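Local coordinates for T-cell surface protein tactile (Homo sapiens, PDB 6ARQ) that promotes adhesion of NK cells to target cells by binding PVR, and may take part in adhesive interactions of activated T and NK cells, at residues S20-T25 and L84-M89; E12-T17 and K111-L116; S68-T73 and S80-H85; M37-V42 and Y97-V102. The protein carries 1 engineered substitution. All blocks are in the same frame, centred on the assembly; numbering follows the deposited sequence.

Interaction 1 (S20-T25 and L84-M89); sequences SDVNLT and LHLRNM. With NAG (2-acetamido-2-deoxy-beta-D-glucopyranose), chain F.
V22 and L24 join L86 and L84 as antiparallel, hydrogen-bonded neighbours where strands 22-29 and 79-86 run side by side in the smaller, three-stranded sheet. V22 N gives a bond of 2.9 Å to L86 O, and beyond the paired strands M89 N reaches S20 O at 3.2 Å. On the inner face, branched aliphatic groups suit a sandwich interior: L24 CD1 touches both L84 CD2 and L86 CD1. M89, bent at its last torsion (chi3 -74°), folds back so that CE lies 3.7 Å from V22 CG1; V14 of the facing sheet packs on V22 and L115 on M89. These are strands B and E of the protein's first immunoglobulin V-type domain, one edge and the middle of the BED sheet. The outer face is polar and carries sugar. N23 ND2 is bonded covalently to C1 of an N-acetylglucosamine, whose acetyl O7 comes 3.2 Å from H85 CE1. N23 OD1 stays near the edge of the imidazole and accepts a weak bond from H85 ND1 at 3.4 Å, while the other ring nitrogen is held by T71. Where the strands end, D21 takes N88 N on OD1 at 3.0 Å, the donor standing above the carboxylate plane.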
# COMPACT_ATOMS: atom_id res chain seq x y z
N SER A 20 -51.39 4.87 -21.45
CA SER A 20 -50.65 5.63 -22.45
C SER A 20 -49.73 4.74 -23.29
O SER A 20 -49.40 3.62 -22.87
CB SER A 20 -49.83 6.73 -21.78
OG SER A 20 -50.58 7.92 -21.61
N ASP A 21 -49.34 5.23 -24.47
CA ASP A 21 -48.43 4.57 -25.41
C ASP A 21 -47.20 5.44 -25.63
O ASP A 21 -47.34 6.64 -25.87
CB ASP A 21 -49.14 4.28 -26.75
CG ASP A 21 -50.12 3.12 -26.75
OD1 ASP A 21 -50.70 2.81 -25.68
OD2 ASP A 21 -50.36 2.55 -27.84
N VAL A 22 -46.00 4.86 -25.51
CA VAL A 22 -44.75 5.60 -25.71
C VAL A 22 -43.73 4.73 -26.48
O VAL A 22 -43.69 3.51 -26.31
CB VAL A 22 -44.18 6.18 -24.38
CG1 VAL A 22 -43.44 5.14 -23.55
CG2 VAL A 22 -43.31 7.41 -24.63
N ASN A 23 -42.92 5.38 -27.33
CA ASN A 23 -41.87 4.73 -28.10
C ASN A 23 -40.53 5.38 -27.75
O ASN A 23 -40.27 6.52 -28.15
CB ASN A 23 -42.12 4.78 -29.63
CG ASN A 23 -43.55 4.70 -30.10
OD1 ASN A 23 -44.39 3.98 -29.54
ND2 ASN A 23 -43.80 5.46 -31.19
N LEU A 24 -39.70 4.68 -26.96
CA LEU A 24 -38.38 5.17 -26.57
C LEU A 24 -37.44 4.89 -27.73
O LEU A 24 -37.19 3.72 -28.05
CB LEU A 24 -37.88 4.51 -25.26
CG LEU A 24 -38.81 4.58 -24.03
CD1 LEU A 24 -38.38 3.60 -22.97
CD2 LEU A 24 -38.88 5.99 -23.45
N THR A 25 -37.00 5.95 -28.44
CA THR A 25 -36.16 5.82 -29.63
C THR A 25 -34.76 6.38 -29.40
O THR A 25 -34.60 7.52 -28.97
CB THR A 25 -36.84 6.50 -30.83
OG1 THR A 25 -38.22 6.13 -30.88
CG2 THR A 25 -36.17 6.15 -32.16
N LEU A 84 -38.05 0.98 -28.68
CA LEU A 84 -38.69 0.07 -27.72
C LEU A 84 -40.14 0.55 -27.53
O LEU A 84 -40.37 1.69 -27.11
CB LEU A 84 -37.92 0.05 -26.38
CG LEU A 84 -38.54 -0.72 -25.20
CD1 LEU A 84 -38.35 -2.22 -25.35
CD2 LEU A 84 -37.94 -0.26 -23.89
N HIS A 85 -41.11 -0.30 -27.89
CA HIS A 85 -42.53 0.03 -27.84
C HIS A 85 -43.20 -0.44 -26.55
O HIS A 85 -43.07 -1.60 -26.16
CB HIS A 85 -43.27 -0.55 -29.05
CG HIS A 85 -42.72 -0.08 -30.36
ND1 HIS A 85 -43.04 1.16 -30.87
CD2 HIS A 85 -41.88 -0.70 -31.21
CE1 HIS A 85 -42.39 1.26 -32.01
NE2 HIS A 85 -41.67 0.17 -32.26
N LEU A 86 -43.92 0.49 -25.90
CA LEU A 86 -44.67 0.27 -24.67
C LEU A 86 -46.09 0.79 -24.87
O LEU A 86 -46.26 1.97 -25.19
CB LEU A 86 -43.99 0.95 -23.46
CG LEU A 86 -42.56 0.50 -23.13
CD1 LEU A 86 -41.81 1.57 -22.38
CD2 LEU A 86 -42.55 -0.82 -22.35
N ARG A 87 -47.10 -0.10 -24.76
CA ARG A 87 -48.51 0.24 -24.99
C ARG A 87 -49.38 -0.10 -23.78
O ARG A 87 -49.13 -1.10 -23.12
CB ARG A 87 -49.04 -0.50 -26.23
CG ARG A 87 -48.32 -0.13 -27.52
CD ARG A 87 -48.81 -0.95 -28.70
NE ARG A 87 -47.83 -0.95 -29.79
CZ ARG A 87 -46.86 -1.85 -29.94
NH1 ARG A 87 -46.74 -2.84 -29.06
NH2 ARG A 87 -46.02 -1.77 -30.96
N ASN A 88 -50.43 0.73 -23.53
CA ASN A 88 -51.40 0.61 -22.43
C ASN A 88 -50.67 0.32 -21.10
O ASN A 88 -50.91 -0.70 -20.44
CB ASN A 88 -52.47 -0.45 -22.74
CG ASN A 88 -53.88 0.01 -22.52
OD1 ASN A 88 -54.30 0.33 -21.40
ND2 ASN A 88 -54.67 0.03 -23.58
N MET A 89 -49.74 1.22 -20.75
CA MET A 89 -48.85 1.14 -19.60
C MET A 89 -49.55 1.26 -18.25
O MET A 89 -50.58 1.93 -18.13
CB MET A 89 -47.77 2.22 -19.69
CG MET A 89 -46.86 2.07 -20.90
SD MET A 89 -45.58 3.34 -21.01
CE MET A 89 -46.55 4.74 -21.52
C1 NAG F . -45.09 5.58 -31.81
C2 NAG F . -45.46 4.36 -32.66
C3 NAG F . -46.86 4.59 -33.23
C4 NAG F . -47.86 4.92 -32.12
C5 NAG F . -47.39 6.12 -31.30
C6 NAG F . -48.26 6.41 -30.10
C7 NAG F . -44.18 3.06 -34.34
C8 NAG F . -43.10 3.13 -35.38
N2 NAG F . -44.48 4.22 -33.73
O3 NAG F . -47.29 3.44 -33.95
O4 NAG F . -49.13 5.20 -32.70
O5 NAG F . -46.07 5.87 -30.80
O6 NAG F . -47.73 7.47 -29.32
O7 NAG F . -44.76 2.01 -34.08
O HOH W 1 -45.90 2.23 -28.07

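Interaction 2 (E12-T17 and K111-L116); sequences ENVYAT and KIYNLL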
# COMPACT_ATOMS: atom_id res chain seq x y z
N GLU A 12 -32.67 11.10 -19.50
CA GLU A 12 -33.89 11.83 -19.84
C GLU A 12 -35.10 11.31 -19.08
O GLU A 12 -35.27 10.10 -18.93
CB GLU A 12 -34.15 11.76 -21.35
CG GLU A 12 -34.93 12.94 -21.89
CD GLU A 12 -35.71 12.67 -23.16
OE1 GLU A 12 -35.08 12.36 -24.20
OE2 GLU A 12 -36.96 12.80 -23.13
N ASN A 13 -35.97 12.24 -18.63
CA ASN A 13 -37.20 11.93 -17.90
C ASN A 13 -38.39 11.92 -18.86
O ASN A 13 -38.57 12.86 -19.64
CB ASN A 13 -37.44 12.93 -16.76
CG ASN A 13 -36.70 12.62 -15.47
OD1 ASN A 13 -36.30 11.49 -15.19
ND2 ASN A 13 -36.56 13.63 -14.63
N VAL A 14 -39.18 10.83 -18.82
CA VAL A 14 -40.37 10.64 -19.67
C VAL A 14 -41.58 10.49 -18.75
O VAL A 14 -41.59 9.61 -17.88
CB VAL A 14 -40.23 9.45 -20.66
CG1 VAL A 14 -41.44 9.35 -21.58
CG2 VAL A 14 -38.94 9.54 -21.48
N TYR A 15 -42.58 11.36 -18.92
CA TYR A 15 -43.80 11.33 -18.11
C TYR A 15 -44.99 10.87 -18.94
O TYR A 15 -45.20 11.35 -20.05
CB TYR A 15 -44.08 12.70 -17.48
CG TYR A 15 -43.08 13.09 -16.41
CD1 TYR A 15 -43.23 12.68 -15.09
CD2 TYR A 15 -41.97 13.88 -16.72
CE1 TYR A 15 -42.31 13.03 -14.11
CE2 TYR A 15 -41.04 14.24 -15.75
CZ TYR A 15 -41.22 13.82 -14.44
OH TYR A 15 -40.31 14.18 -13.47
N ALA A 16 -45.76 9.92 -18.38
CA ALA A 16 -46.95 9.34 -19.00
C ALA A 16 -47.98 8.97 -17.93
O ALA A 16 -47.68 9.07 -16.74
CB ALA A 16 -46.57 8.11 -19.82
N THR A 17 -49.20 8.58 -18.35
CA THR A 17 -50.27 8.19 -17.43
C THR A 17 -50.66 6.71 -17.67
O THR A 17 -50.00 6.03 -18.46
CB THR A 17 -51.47 9.16 -17.54
OG1 THR A 17 -52.38 8.90 -16.47
CG2 THR A 17 -52.21 9.07 -18.89
N LYS A 111 -27.99 5.80 -23.68
CA LYS A 111 -29.09 6.70 -23.37
C LYS A 111 -30.02 6.03 -22.37
O LYS A 111 -30.50 4.92 -22.61
CB LYS A 111 -29.83 7.16 -24.63
CG LYS A 111 -30.49 8.53 -24.46
CD LYS A 111 -31.29 8.95 -25.69
CE LYS A 111 -30.50 9.76 -26.69
NZ LYS A 111 -31.32 10.13 -27.87
N ILE A 112 -30.24 6.70 -21.22
CA ILE A 112 -31.10 6.20 -20.14
C ILE A 112 -32.39 7.02 -20.11
O ILE A 112 -32.34 8.25 -20.02
CB ILE A 112 -30.37 6.19 -18.76
CG1 ILE A 112 -28.96 5.58 -18.85
CG2 ILE A 112 -31.20 5.47 -17.70
CD1 ILE A 112 -27.82 6.58 -18.75
N TYR A 113 -33.53 6.33 -20.20
CA TYR A 113 -34.87 6.90 -20.16
C TYR A 113 -35.54 6.53 -18.85
O TYR A 113 -35.78 5.35 -18.60
CB TYR A 113 -35.71 6.39 -21.35
CG TYR A 113 -35.36 6.99 -22.69
CD1 TYR A 113 -35.89 8.21 -23.10
CD2 TYR A 113 -34.56 6.29 -23.60
CE1 TYR A 113 -35.59 8.75 -24.35
CE2 TYR A 113 -34.26 6.82 -24.85
CZ TYR A 113 -34.78 8.05 -25.22
OH TYR A 113 -34.50 8.58 -26.46
N ASN A 114 -35.82 7.53 -18.00
CA ASN A 114 -36.50 7.29 -16.73
C ASN A 114 -37.99 7.53 -16.96
O ASN A 114 -38.45 8.67 -17.00
CB ASN A 114 -35.92 8.16 -15.61
CG ASN A 114 -36.49 7.87 -14.23
OD1 ASN A 114 -36.83 6.74 -13.88
ND2 ASN A 114 -36.56 8.90 -13.40
N LEU A 115 -38.73 6.43 -17.19
CA LEU A 115 -40.17 6.45 -17.45
C LEU A 115 -40.94 6.51 -16.14
O LEU A 115 -40.80 5.62 -15.29
CB LEU A 115 -40.58 5.23 -18.29
CG LEU A 115 -42.07 5.09 -18.67
CD1 LEU A 115 -42.50 6.17 -19.66
CD2 LEU A 115 -42.35 3.72 -19.23
N LEU A 116 -41.75 7.57 -15.98
CA LEU A 116 -42.56 7.80 -14.79
C LEU A 116 -44.04 7.79 -15.17
O LEU A 116 -44.46 8.55 -16.04
CB LEU A 116 -42.18 9.13 -14.12
CG LEU A 116 -40.75 9.22 -13.57
CD1 LEU A 116 -39.92 10.21 -14.36
CD2 LEU A 116 -40.76 9.59 -12.10
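Y15 and L116 pack side by side, as do N13 and N114, where strand 9-16 lies parallel to strand 107-117 at the edge of the larger sheet. The tyrosine ring is swung beside its own backbone N (chi1 -69°), which lays one face over the leucine: L116 CD1 stands 4.1 Å from the centroid of the Y15 ring, a CH-pi contact well suited to an exposed edge, where a broad ring can shelter an aliphatic group. On the same face N13 and N114 point the same way with their amide planes 52° apart. N114 ND2 donates to N13 OD1 over 3.2 Å, approaching from outside the plane of the carbonyl. The opposite face looks into the sandwich. V14 splits its two methyls between partners. CG1, trans to the backbone N (chi1 -176°), meets L115 CD1 at 3.9 Å, and CG2 comes against the edge of the Y113 ring, 3.7 Å from CD1. E12 runs alongside that ring, OE1 3.6 Å from Y113 CE1, while the phenol itself is anchored on T25 O of the other sheet. Five backbone bonds, such as V14 N to N114 O at 2.9 Å, fix the register. In a V-type domain this parallel pairing of strand A' with strand G is characteristic. With five backbone bonds and one side-chain amide pair, the polar groups hold the alignment while V14, L115 and Y113 supply the apolar inner side.

Interaction 3 (S68-T73 and S80-H85); sequences SLVTFT and SKWTLH. With NAG (2-acetamido-2-deoxy-beta-D-glucopyranose), chain F.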
# COMPACT_ATOMS: atom_id res chain seq x y z
N SER A 68 -44.06 -6.86 -31.67
CA SER A 68 -44.43 -5.46 -31.47
C SER A 68 -43.75 -4.83 -30.22
O SER A 68 -44.22 -3.82 -29.70
CB SER A 68 -45.95 -5.32 -31.37
OG SER A 68 -46.50 -6.19 -30.39
N LEU A 69 -42.61 -5.40 -29.77
CA LEU A 69 -41.87 -4.91 -28.61
C LEU A 69 -40.70 -4.00 -29.01
O LEU A 69 -40.49 -2.98 -28.36
CB LEU A 69 -41.37 -6.10 -27.75
CG LEU A 69 -40.75 -5.79 -26.38
CD1 LEU A 69 -41.81 -5.34 -25.37
CD2 LEU A 69 -40.04 -7.00 -25.84
N VAL A 70 -39.95 -4.38 -30.07
CA VAL A 70 -38.80 -3.60 -30.56
C VAL A 70 -38.83 -3.46 -32.09
O VAL A 70 -39.39 -4.31 -32.78
CB VAL A 70 -37.42 -4.16 -30.09
CG1 VAL A 70 -37.16 -3.82 -28.62
CG2 VAL A 70 -37.29 -5.66 -30.35
N THR A 71 -38.22 -2.37 -32.60
CA THR A 71 -38.13 -2.04 -34.03
C THR A 71 -36.78 -1.35 -34.32
O THR A 71 -36.31 -0.54 -33.52
CB THR A 71 -39.32 -1.14 -34.48
OG1 THR A 71 -40.55 -1.69 -34.02
CG2 THR A 71 -39.39 -0.96 -36.00
N PHE A 72 -36.18 -1.68 -35.47
CA PHE A 72 -34.94 -1.10 -35.96
C PHE A 72 -35.19 -0.56 -37.37
O PHE A 72 -35.40 -1.34 -38.29
CB PHE A 72 -33.79 -2.14 -35.93
CG PHE A 72 -32.53 -1.71 -36.65
CD1 PHE A 72 -31.62 -0.87 -36.04
CD2 PHE A 72 -32.25 -2.18 -37.93
CE1 PHE A 72 -30.44 -0.49 -36.70
CE2 PHE A 72 -31.09 -1.79 -38.60
CZ PHE A 72 -30.19 -0.94 -37.98
N THR A 73 -35.19 0.77 -37.52
CA THR A 73 -35.43 1.42 -38.81
C THR A 73 -34.09 1.89 -39.38
O THR A 73 -33.45 2.76 -38.80
CB THR A 73 -36.46 2.56 -38.67
OG1 THR A 73 -37.61 2.09 -37.96
CG2 THR A 73 -36.89 3.14 -40.02
N SER A 80 -29.87 5.12 -38.25
CA SER A 80 -30.76 4.17 -37.59
C SER A 80 -31.68 4.79 -36.53
O SER A 80 -31.46 5.92 -36.08
CB SER A 80 -29.96 3.04 -36.94
OG SER A 80 -29.25 3.47 -35.79
N LYS A 81 -32.70 4.02 -36.13
CA LYS A 81 -33.69 4.33 -35.11
C LYS A 81 -33.97 3.05 -34.31
O LYS A 81 -34.69 2.16 -34.78
CB LYS A 81 -34.97 4.91 -35.73
CG LYS A 81 -34.95 6.42 -35.88
CD LYS A 81 -36.23 6.91 -36.55
CE LYS A 81 -36.41 8.41 -36.47
NZ LYS A 81 -36.89 8.84 -35.13
N TRP A 82 -33.35 2.93 -33.12
CA TRP A 82 -33.50 1.79 -32.21
C TRP A 82 -34.63 2.12 -31.24
O TRP A 82 -34.47 2.94 -30.34
CB TRP A 82 -32.15 1.51 -31.51
CG TRP A 82 -32.10 0.37 -30.54
CD1 TRP A 82 -31.56 0.39 -29.29
CD2 TRP A 82 -32.51 -0.99 -30.78
NE1 TRP A 82 -31.63 -0.86 -28.72
CE2 TRP A 82 -32.21 -1.73 -29.61
CE3 TRP A 82 -33.13 -1.66 -31.85
CZ2 TRP A 82 -32.52 -3.09 -29.48
CZ3 TRP A 82 -33.43 -3.00 -31.72
CH2 TRP A 82 -33.13 -3.70 -30.54
N THR A 83 -35.82 1.53 -31.48
CA THR A 83 -37.04 1.82 -30.73
C THR A 83 -37.54 0.65 -29.88
O THR A 83 -37.49 -0.51 -30.31
CB THR A 83 -38.15 2.24 -31.72
OG1 THR A 83 -37.61 3.08 -32.74
CG2 THR A 83 -39.31 2.95 -31.04
N LEU A 84 -38.05 0.98 -28.68
CA LEU A 84 -38.69 0.07 -27.72
C LEU A 84 -40.14 0.55 -27.53
O LEU A 84 -40.37 1.69 -27.11
CB LEU A 84 -37.92 0.05 -26.38
CG LEU A 84 -38.54 -0.72 -25.20
CD1 LEU A 84 -38.35 -2.22 -25.35
CD2 LEU A 84 -37.94 -0.26 -23.89
N HIS A 85 -41.11 -0.30 -27.89
CA HIS A 85 -42.53 0.03 -27.84
C HIS A 85 -43.20 -0.44 -26.55
O HIS A 85 -43.07 -1.60 -26.16
CB HIS A 85 -43.27 -0.55 -29.05
CG HIS A 85 -42.72 -0.08 -30.36
ND1 HIS A 85 -43.04 1.16 -30.87
CD2 HIS A 85 -41.88 -0.70 -31.21
CE1 HIS A 85 -42.39 1.26 -32.01
NE2 HIS A 85 -41.67 0.17 -32.26
C1 NAG F . -45.09 5.58 -31.81
C2 NAG F . -45.46 4.36 -32.66
C3 NAG F . -46.86 4.59 -33.23
C4 NAG F . -47.86 4.92 -32.12
C5 NAG F . -47.39 6.12 -31.30
C6 NAG F . -48.26 6.41 -30.10
C7 NAG F . -44.18 3.06 -34.34
C8 NAG F . -43.10 3.13 -35.38
N2 NAG F . -44.48 4.22 -33.73
O3 NAG F . -47.29 3.44 -33.95
O4 NAG F . -49.13 5.20 -32.70
O5 NAG F . -46.07 5.87 -30.80
O6 NAG F . -47.73 7.47 -29.32
O7 NAG F . -44.76 2.01 -34.08
O HOH W 2 -37.79 2.07 -35.24
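T71 meets H85 at an angle, its hydroxyl lying near the plane of the imidazole at the ring edge, and T71 OG1 and H85 NE2 are hydrogen-bonded at 2.8 Å. The threonine keeps OG1 beside its own backbone N (chi1 -48°), which turns the hydroxyl to the histidine; a short polar group fits here, on the outer face of the hairpin. Further along that face a water is bound by T73 OG1 and T83 OG1, each at 2.7 Å, and donates to K81 O. The inner face is apolar. V70 CG1 leans on L84 CD1 at 3.8 Å, the two branches meeting obliquely. F72 has its ring directed along the strand so that CE1 comes 3.6 Å from S80 CB, a small side chain that leaves the ring close to the strand, while its CB approaches the edge of the W82 indole at 4.2 Å from CE3. T71 and T83 form the central hydrogen-bonded pair, T83 N to T71 O being 2.9 Å. Strands 70-73 and 79-86 make the D-E hairpin of the V-type fold, with strand 22-29 on the far flank of 79-86. Across the sandwich W82 stacks on W39 of strand 33-42, F72 stacks on Y52, and L84 rests against I49, both of strand 46-53.

Interaction 4 (M37-V42 and Y97-V102); sequences MQWSKV and YECMLV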
# COMPACT_ATOMS: atom_id res chain seq x y z
N MET A 37 -26.85 -3.59 -30.76
CA MET A 37 -27.67 -2.69 -29.95
C MET A 37 -28.61 -3.47 -29.05
O MET A 37 -29.09 -4.53 -29.44
CB MET A 37 -28.44 -1.66 -30.79
CG MET A 37 -29.15 -2.23 -31.99
SD MET A 37 -29.51 -0.91 -33.16
CE MET A 37 -27.90 -0.73 -33.95
N GLN A 38 -28.86 -2.95 -27.83
CA GLN A 38 -29.71 -3.62 -26.86
C GLN A 38 -30.58 -2.66 -26.05
O GLN A 38 -30.25 -1.48 -25.93
CB GLN A 38 -28.87 -4.50 -25.90
CG GLN A 38 -27.86 -3.73 -25.05
CD GLN A 38 -26.92 -4.65 -24.32
OE1 GLN A 38 -26.13 -5.38 -24.93
NE2 GLN A 38 -26.95 -4.60 -23.00
N TRP A 39 -31.69 -3.18 -25.50
CA TRP A 39 -32.63 -2.52 -24.61
C TRP A 39 -32.69 -3.30 -23.31
O TRP A 39 -32.72 -4.53 -23.34
CB TRP A 39 -34.04 -2.41 -25.24
CG TRP A 39 -34.28 -1.16 -26.04
CD1 TRP A 39 -34.53 -1.09 -27.38
CD2 TRP A 39 -34.33 0.19 -25.55
NE1 TRP A 39 -34.69 0.22 -27.76
CE2 TRP A 39 -34.56 1.03 -26.66
CE3 TRP A 39 -34.17 0.77 -24.28
CZ2 TRP A 39 -34.67 2.42 -26.54
CZ3 TRP A 39 -34.28 2.15 -24.17
CH2 TRP A 39 -34.53 2.95 -25.28
N SER A 40 -32.67 -2.60 -22.16
CA SER A 40 -32.71 -3.24 -20.85
C SER A 40 -33.32 -2.32 -19.79
O SER A 40 -33.20 -1.10 -19.89
CB SER A 40 -31.32 -3.69 -20.41
OG SER A 40 -30.39 -2.61 -20.43
N LYS A 41 -33.97 -2.92 -18.77
CA LYS A 41 -34.53 -2.18 -17.64
C LYS A 41 -33.54 -2.28 -16.48
O LYS A 41 -33.12 -3.39 -16.13
CB LYS A 41 -35.93 -2.71 -17.26
CG LYS A 41 -36.70 -1.75 -16.35
CD LYS A 41 -38.03 -2.32 -15.90
CE LYS A 41 -38.78 -1.36 -15.01
NZ LYS A 41 -40.05 -1.93 -14.51
N VAL A 42 -33.14 -1.13 -15.92
CA VAL A 42 -32.17 -1.09 -14.82
C VAL A 42 -32.85 -0.67 -13.51
O VAL A 42 -33.49 0.38 -13.43
CB VAL A 42 -30.91 -0.24 -15.12
CG1 VAL A 42 -29.92 -1.01 -15.99
CG2 VAL A 42 -31.25 1.11 -15.75
N TYR A 97 -35.01 2.70 -18.25
CA TYR A 97 -34.77 1.89 -19.44
C TYR A 97 -33.53 2.42 -20.16
O TYR A 97 -33.51 3.58 -20.56
CB TYR A 97 -35.99 1.89 -20.38
CG TYR A 97 -37.19 1.16 -19.82
CD1 TYR A 97 -37.37 -0.20 -20.04
CD2 TYR A 97 -38.17 1.84 -19.10
CE1 TYR A 97 -38.48 -0.88 -19.53
CE2 TYR A 97 -39.28 1.18 -18.59
CZ TYR A 97 -39.43 -0.18 -18.81
OH TYR A 97 -40.52 -0.85 -18.31
N GLU A 98 -32.50 1.57 -20.31
CA GLU A 98 -31.25 1.96 -20.95
C GLU A 98 -31.07 1.27 -22.29
O GLU A 98 -31.37 0.08 -22.43
CB GLU A 98 -30.06 1.61 -20.03
CG GLU A 98 -28.74 2.22 -20.46
CD GLU A 98 -27.49 1.50 -19.99
OE1 GLU A 98 -26.74 0.99 -20.85
OE2 GLU A 98 -27.25 1.47 -18.76
N CYS A 99 -30.57 2.03 -23.28
CA CYS A 99 -30.23 1.51 -24.60
C CYS A 99 -28.72 1.66 -24.80
O CYS A 99 -28.13 2.65 -24.38
CB CYS A 99 -31.03 2.18 -25.72
SG CYS A 99 -30.32 3.72 -26.37
N MET A 100 -28.10 0.63 -25.38
CA MET A 100 -26.67 0.63 -25.64
C MET A 100 -26.45 0.39 -27.12
O MET A 100 -26.90 -0.62 -27.66
CB MET A 100 -25.96 -0.44 -24.79
CG MET A 100 -24.49 -0.19 -24.65
SD MET A 100 -23.65 -1.46 -23.68
CE MET A 100 -24.13 -0.99 -22.01
N LEU A 101 -25.79 1.35 -27.79
CA LEU A 101 -25.52 1.27 -29.22
C LEU A 101 -24.02 1.14 -29.46
O LEU A 101 -23.26 2.05 -29.12
CB LEU A 101 -26.08 2.51 -29.94
CG LEU A 101 -27.60 2.68 -29.94
CD1 LEU A 101 -27.98 4.13 -29.85
CD2 LEU A 101 -28.22 2.06 -31.18
N VAL A 102 -23.60 0.00 -30.02
CA VAL A 102 -22.20 -0.26 -30.35
C VAL A 102 -22.02 0.04 -31.84
O VAL A 102 -22.66 -0.60 -32.68
CB VAL A 102 -21.70 -1.67 -29.95
CG1 VAL A 102 -20.19 -1.80 -30.14
CG2 VAL A 102 -22.08 -2.01 -28.51
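W39 presses one face of its indole onto C99, and this is the dense heart of the pairing between antiparallel strands 33-42 and 95-104. C99 CB lies 3.5 Å from the centroid of the six-membered ring, nearly on its normal (6°), a CH-pi contact; SG stands above the same face at 4.7 Å. Y97 O lies at the indole edge. On this inner side M37 CB also meets L101 CD2 at 3.7 Å. C99 is joined to C26 of the opposite sheet, giving the disulfide-and-tryptophan core, strands B, C and F, that defines immunoglobulin domains. Y97 OH bonds to V93 O four residues back, as in a tyrosine corner, and K41 CG lies over the phenol face, 4.0 Å from the ring centroid. Having CG trans to its N (chi1 -164°) and an extended chain beyond, K41 runs across the ring toward the hydroxyl. The outer face, with Q38, S40, E98 and M100, is looser and more polar: Q38 and M100 lie side by side, pointing the same way, with Q38 CG 3.8 Å from M100 CB, and backbone bonds such as E98 N to S40 O (2.8 Å) do most of the joining. Q38 OE1 makes a weak bond to the backbone of another protein chain, and M100 touches a polar side chain there.

The four contacts build the two sheets of one V-type sandwich. Interactions 1 and 3 share strand 79-86 (L84 and H85 belong to both), and their centres are about 11 Å apart; both touch the glycan on N23, which lies on the outer side of their sheet. Interactions 2 and 4 lie in the opposite sheet, where Y113 N bonds to Y97 O at 2.8 Å. Across the interior, W82 NE1 reaches Q38 O at 3.2 Å, joining interaction 3 to interaction 4, and Y113 OH reaches T25 O at 2.7 Å, joining interaction 2 to interaction 1. Interactions 2 and 3 do not touch, their nearest atoms about 7 Å apart. Of the four, interaction 4 alone meets the other protein chain, on its outer face.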